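Local structure of 2,3,4,5-tetrahydropyridine-2,6-dicarboxylate N-succinyltransferase (Campylobacter jejuni, 2RIJ) at residues G36-N41 and E179-R184; K42-S47 and D175-L180. The protein probably catalyses the transfer of a succinyl group from succinyl-CoA to tetrahydrodipicolinate, a step of lysine biosynthesis through diaminopimelate. All blocks are in the same frame, centred on the assembly; numbering follows the deposited sequence. Where two conformers were deposited one is given.

Contact 1: residues G36-N41 and E179-R184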
# COMPACT_ATOMS: atom_id res chain seq x y z
N GLY A 36 -34.34 -50.10 -13.52
CA GLY A 36 -33.38 -50.25 -14.60
C GLY A 36 -33.97 -50.97 -15.80
O GLY A 36 -34.76 -51.91 -15.64
N GLN A 37 -33.64 -50.47 -16.99
CA GLN A 37 -34.04 -51.07 -18.27
C GLN A 37 -33.33 -52.43 -18.45
O GLN A 37 -33.84 -53.30 -19.12
CB GLN A 37 -33.63 -50.16 -19.45
CG GLN A 37 -34.34 -48.82 -19.58
CD GLN A 37 -33.86 -47.83 -18.54
OE1 GLN A 37 -32.73 -47.97 -18.03
NE2 GLN A 37 -34.71 -46.87 -18.18
N LEU A 38 -32.12 -52.56 -17.91
CA LEU A 38 -31.37 -53.81 -17.93
C LEU A 38 -31.48 -54.52 -16.57
O LEU A 38 -31.80 -55.71 -16.50
CB LEU A 38 -29.89 -53.56 -18.26
CG LEU A 38 -29.50 -53.13 -19.67
CD1 LEU A 38 -27.99 -53.14 -19.80
CD2 LEU A 38 -30.10 -54.04 -20.68
N ASN A 39 -31.22 -53.79 -15.50
CA ASN A 39 -31.28 -54.35 -14.16
C ASN A 39 -32.57 -53.89 -13.46
O ASN A 39 -32.63 -52.84 -12.82
CB ASN A 39 -30.02 -53.94 -13.39
CG ASN A 39 -28.72 -54.21 -14.18
OD1 ASN A 39 -28.24 -53.36 -14.95
ND2 ASN A 39 -28.16 -55.41 -13.98
N LYS A 40 -33.62 -54.70 -13.60
CA LYS A 40 -34.95 -54.32 -13.14
C LYS A 40 -35.07 -54.27 -11.61
O LYS A 40 -36.00 -53.71 -11.09
CB LYS A 40 -36.04 -55.22 -13.76
CG LYS A 40 -36.29 -54.93 -15.25
N ASN A 41 -34.09 -54.79 -10.90
CA ASN A 41 -34.08 -54.60 -9.44
C ASN A 41 -33.40 -53.31 -8.98
O ASN A 41 -33.39 -53.01 -7.79
CB ASN A 41 -33.40 -55.78 -8.79
CG ASN A 41 -34.10 -57.09 -9.11
OD1 ASN A 41 -35.31 -57.23 -8.90
ND2 ASN A 41 -33.34 -58.04 -9.64
N GLU A 179 -30.33 -46.32 -17.61
CA GLU A 179 -29.02 -46.90 -17.30
C GLU A 179 -28.05 -46.65 -18.43
O GLU A 179 -28.39 -46.83 -19.58
CB GLU A 179 -29.13 -48.41 -17.08
CG GLU A 179 -30.04 -48.83 -15.96
CD GLU A 179 -29.88 -50.31 -15.62
OE1 GLU A 179 -28.89 -50.66 -14.94
OE2 GLU A 179 -30.74 -51.12 -16.06
N LEU A 180 -26.84 -46.20 -18.09
CA LEU A 180 -25.82 -45.93 -19.09
C LEU A 180 -25.51 -47.22 -19.89
O LEU A 180 -25.29 -47.16 -21.09
CB LEU A 180 -24.54 -45.34 -18.43
CG LEU A 180 -24.75 -43.93 -17.82
CD1 LEU A 180 -23.58 -43.52 -16.93
CD2 LEU A 180 -24.98 -42.90 -18.91
N GLU A 181 -25.51 -48.37 -19.23
CA GLU A 181 -25.18 -49.62 -19.90
C GLU A 181 -26.24 -49.98 -20.93
O GLU A 181 -25.96 -50.61 -21.95
CB GLU A 181 -24.97 -50.74 -18.88
CG GLU A 181 -24.33 -52.01 -19.46
CD GLU A 181 -23.08 -51.75 -20.35
OE1 GLU A 181 -22.12 -51.04 -19.95
OE2 GLU A 181 -23.06 -52.29 -21.47
N TYR A 182 -27.47 -49.54 -20.69
CA TYR A 182 -28.53 -49.72 -21.67
C TYR A 182 -28.26 -48.89 -22.96
O TYR A 182 -28.49 -49.36 -24.09
CB TYR A 182 -29.90 -49.36 -21.05
CG TYR A 182 -31.00 -49.42 -22.07
CD1 TYR A 182 -31.64 -50.62 -22.35
CD2 TYR A 182 -31.34 -48.30 -22.80
CE1 TYR A 182 -32.64 -50.69 -23.28
CE2 TYR A 182 -32.32 -48.35 -23.75
CZ TYR A 182 -32.97 -49.55 -23.97
OH TYR A 182 -33.94 -49.60 -24.93
N LEU A 183 -27.79 -47.67 -22.79
CA LEU A 183 -27.44 -46.83 -23.91
C LEU A 183 -26.27 -47.42 -24.67
O LEU A 183 -26.24 -47.40 -25.90
CB LEU A 183 -27.13 -45.39 -23.43
CG LEU A 183 -28.26 -44.53 -22.92
CD1 LEU A 183 -27.67 -43.20 -22.38
CD2 LEU A 183 -29.34 -44.22 -23.97
N ARG A 184 -25.27 -47.93 -23.95
CA ARG A 184 -24.11 -48.54 -24.61
C ARG A 184 -24.56 -49.76 -25.40
O ARG A 184 -24.20 -49.91 -26.57
CB ARG A 184 -23.05 -48.94 -23.58
CG ARG A 184 -22.40 -47.73 -22.88
CD ARG A 184 -21.40 -48.20 -21.80
NE ARG A 184 -21.07 -47.09 -20.92
CZ ARG A 184 -21.31 -47.07 -19.61
NH1 ARG A 184 -21.80 -48.13 -19.00
NH2 ARG A 184 -21.05 -45.98 -18.94
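Glu-179, the N-cap residue of helix 180-192, reaches into the turn 36-41 that joins antiparallel strands 27-35 and 43-48, and its carboxylate is gripped there by backbone amides. The contact thus ties a hairpin connection of the N-terminal region to the start of a helix in the middle region.

Three hydrogen bonds carry the polar part. OE2 of Glu-179 takes two of them: Leu-38 N comes in nearly along the C-O axis at 2.7 Å, with a bent N-H...O angle of 147°, while Asn-39 N, 2.8 Å from the same OE2, makes an almost straight bond to the syn lone pair of that oxygen. Two consecutive N-H groups on one oxygen probably favour the charged carboxylate. The third bond runs the other way. The side chains of Gln-37 and Glu-179 lie alongside, pointing opposite ways, and the Glu-179 N-H points at Gln-37 OE1 over 2.9 Å, nearly straight but tilted from the carbonyl plane. A bend at chi2 (74°) folds the Gln-37 amide back to this spot, and its NE2 bonds to Pro-177 O, so both ends of the amide are held. Gly-36 packs its CA against Glu-179 OE2.

The apolar part centres on Tyr-182. Its CG is anti to the backbone N (chi1 175°), which swings the ring out toward the turn; Gln-37 CG sits over one face in a CH-pi contact, 4.2 Å from the ring centroid, and Gln-37 CB lies 3.5 Å from Tyr-182 CD1. Leu-38 covers the ring's base and the first helical turn: CD2 lies at the ring edge, CG is 4.0 Å from Tyr-182 CB, and CD1 rests against the helix backbone, with Leu-38 CD1 3.7 Å from Tyr-182 N.

Contact 2: residues K42-S47 and D175-L180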
# COMPACT_ATOMS: atom_id res chain seq x y z
N LYS A 42 -32.79 -52.59 -9.91
CA LYS A 42 -32.12 -51.33 -9.60
C LYS A 42 -33.19 -50.26 -9.60
O LYS A 42 -33.89 -50.11 -10.59
CB LYS A 42 -31.07 -51.07 -10.66
CG LYS A 42 -29.95 -50.17 -10.24
CD LYS A 42 -28.91 -50.06 -11.37
CE LYS A 42 -27.96 -51.27 -11.38
NZ LYS A 42 -27.00 -51.25 -10.22
N ILE A 43 -33.37 -49.57 -8.48
CA ILE A 43 -34.31 -48.45 -8.39
C ILE A 43 -33.51 -47.18 -8.77
O ILE A 43 -32.56 -46.79 -8.08
CB ILE A 43 -34.92 -48.29 -6.97
CG1 ILE A 43 -35.54 -49.62 -6.48
CG2 ILE A 43 -35.90 -47.12 -6.93
CD1 ILE A 43 -36.42 -50.33 -7.45
N LEU A 44 -33.88 -46.60 -9.91
CA LEU A 44 -33.28 -45.40 -10.43
C LEU A 44 -33.89 -44.09 -9.96
O LEU A 44 -33.21 -43.06 -10.03
CB LEU A 44 -33.29 -45.41 -11.96
CG LEU A 44 -32.82 -46.71 -12.61
CD1 LEU A 44 -32.83 -46.46 -14.09
CD2 LEU A 44 -31.45 -47.09 -12.11
N GLN A 45 -35.14 -44.12 -9.50
CA GLN A 45 -35.84 -42.95 -9.02
C GLN A 45 -37.12 -43.38 -8.30
O GLN A 45 -37.72 -44.41 -8.64
CB GLN A 45 -36.22 -42.01 -10.18
CG GLN A 45 -36.77 -40.68 -9.71
CD GLN A 45 -37.00 -39.67 -10.81
OE1 GLN A 45 -36.62 -38.49 -10.68
NE2 GLN A 45 -37.64 -40.11 -11.90
N ALA A 46 -37.56 -42.55 -7.37
CA ALA A 46 -38.82 -42.71 -6.68
C ALA A 46 -39.57 -41.38 -6.70
O ALA A 46 -38.95 -40.30 -6.54
CB ALA A 46 -38.55 -43.15 -5.25
N SER A 47 -40.86 -41.42 -6.99
CA SER A 47 -41.69 -40.21 -7.04
C SER A 47 -42.88 -40.37 -6.07
O SER A 47 -43.55 -41.40 -6.07
CB SER A 47 -42.18 -39.94 -8.47
OG SER A 47 -41.08 -39.87 -9.40
N ASP A 175 -36.48 -36.03 -17.95
CA ASP A 175 -36.56 -36.36 -16.55
C ASP A 175 -36.78 -37.84 -16.25
O ASP A 175 -37.08 -38.16 -15.13
CB ASP A 175 -37.56 -35.41 -15.80
CG ASP A 175 -36.98 -33.95 -15.57
OD1 ASP A 175 -35.71 -33.73 -15.63
OD2 ASP A 175 -37.79 -33.03 -15.29
N LYS A 176 -36.59 -38.72 -17.23
CA LYS A 176 -36.67 -40.17 -17.04
C LYS A 176 -35.27 -40.78 -17.01
O LYS A 176 -34.48 -40.53 -17.93
CB LYS A 176 -37.43 -40.82 -18.22
CG LYS A 176 -38.78 -40.22 -18.53
CD LYS A 176 -39.64 -40.29 -17.35
CE LYS A 176 -41.13 -40.25 -17.70
NZ LYS A 176 -41.86 -40.39 -16.40
N PRO A 177 -34.95 -41.59 -15.98
CA PRO A 177 -33.64 -42.20 -15.88
C PRO A 177 -33.46 -43.40 -16.83
O PRO A 177 -34.37 -44.22 -17.03
CB PRO A 177 -33.55 -42.60 -14.40
CG PRO A 177 -35.01 -42.89 -14.00
CD PRO A 177 -35.82 -41.93 -14.84
N ILE A 178 -32.27 -43.48 -17.41
CA ILE A 178 -31.87 -44.57 -18.28
C ILE A 178 -30.48 -45.03 -17.86
O ILE A 178 -29.56 -44.23 -17.75
CB ILE A 178 -31.80 -44.12 -19.75
CG1 ILE A 178 -33.12 -43.45 -20.15
CG2 ILE A 178 -31.37 -45.31 -20.69
CD1 ILE A 178 -33.12 -42.84 -21.54
N GLU A 179 -30.33 -46.32 -17.61
CA GLU A 179 -29.02 -46.90 -17.30
C GLU A 179 -28.05 -46.65 -18.43
O GLU A 179 -28.39 -46.83 -19.58
CB GLU A 179 -29.13 -48.41 -17.08
CG GLU A 179 -30.04 -48.83 -15.96
CD GLU A 179 -29.88 -50.31 -15.62
OE1 GLU A 179 -28.89 -50.66 -14.94
OE2 GLU A 179 -30.74 -51.12 -16.06
N LEU A 180 -26.84 -46.20 -18.09
CA LEU A 180 -25.82 -45.93 -19.09
C LEU A 180 -25.51 -47.22 -19.89
O LEU A 180 -25.29 -47.16 -21.09
CB LEU A 180 -24.54 -45.34 -18.43
CG LEU A 180 -24.75 -43.93 -17.82
CD1 LEU A 180 -23.58 -43.52 -16.93
CD2 LEU A 180 -24.98 -42.90 -18.91
O HOH W 1 -36.40 -36.77 -12.85
O HOH W 2 -39.23 -38.47 -13.70
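A classic beta bulge on strand 43-48, where Leu-44 and Gln-45 both face Asp-34 of the neighbouring strand 27-35, turns two successive side chains toward strand 176-178. Segments 43-47 and 176-178 run nearly antiparallel (169°), axes 7.3 Å apart at closest approach, but they belong to different sheets. Side chains and water, with no direct backbone pairing, join them: 43-48 comes from the N-terminal sheet, while 176-178 is an outermost strand, within this chain, of the small three-stranded middle-region sheet.

The apolar core is Leu-44 against Pro-177. Leu-44 CB lies 3.7 Å from Pro-177 CG, on the ring's CB-CG side, and the branch CD1 reaches on past Pro-177 CB until it meets Glu-179 CG at 4.1 Å. Gln-45, the second residue of the bulge, lies roughly perpendicular to the proline side chain: its CB approaches Pro-177 CG while its amide end comes up beside CD. Val-170 and Trp-172 of the adjoining strand also pack on Pro-177.

At the Glu-179 end the contact passes to Lys-42. Extended through chi2 (176°), its chain lays CD 3.6 Å from Glu-179 OE1; bends at chi3 and chi4 then set CE and NZ, leaving NZ 5.1 Å from that oxygen, where any attraction acts at a distance. The other oxygen, OE2, is bonded by the backbone N of Leu-38.

The Gln-45 amide is extended from the strand, with CG anti to the backbone N (chi1 -172°), and its direct partners are His-211 NE2 on OE1 and Asp-34 OD2 on NE2. Two waters bridge it to the start of the other strand. One donates to both Gln-45 OE1 and Asp-175 O; the second accepts from Gln-45 NE2 and donates to Asp-175 O, its oxygen 2.6 Å from that carbonyl oxygen.

Overall arrangement
Contacts 1 and 2 are successive parts of one interface, their centres about 9 Å apart: the chain runs directly from turn 36-41 into strand 43-48, and from strand 176-178 into helix 180-192. Glu-179 belongs to both, and Gln-37 NE2 of contact 1 reaches Pro-177 O of contact 2 at 2.9 Å. A backbone hydrogen bond, Gly-36 N to Lys-42 O (3.0 Å), closes the turn and links the first segments of the two contacts. Together they fasten the N-terminal region to the middle region, away from the predicted succinyl-CoA site. A bound glycerol, probably from crystallisation, lies about 4 Å from the Lys-42 side chain and about 6 Å from that of Glu-179.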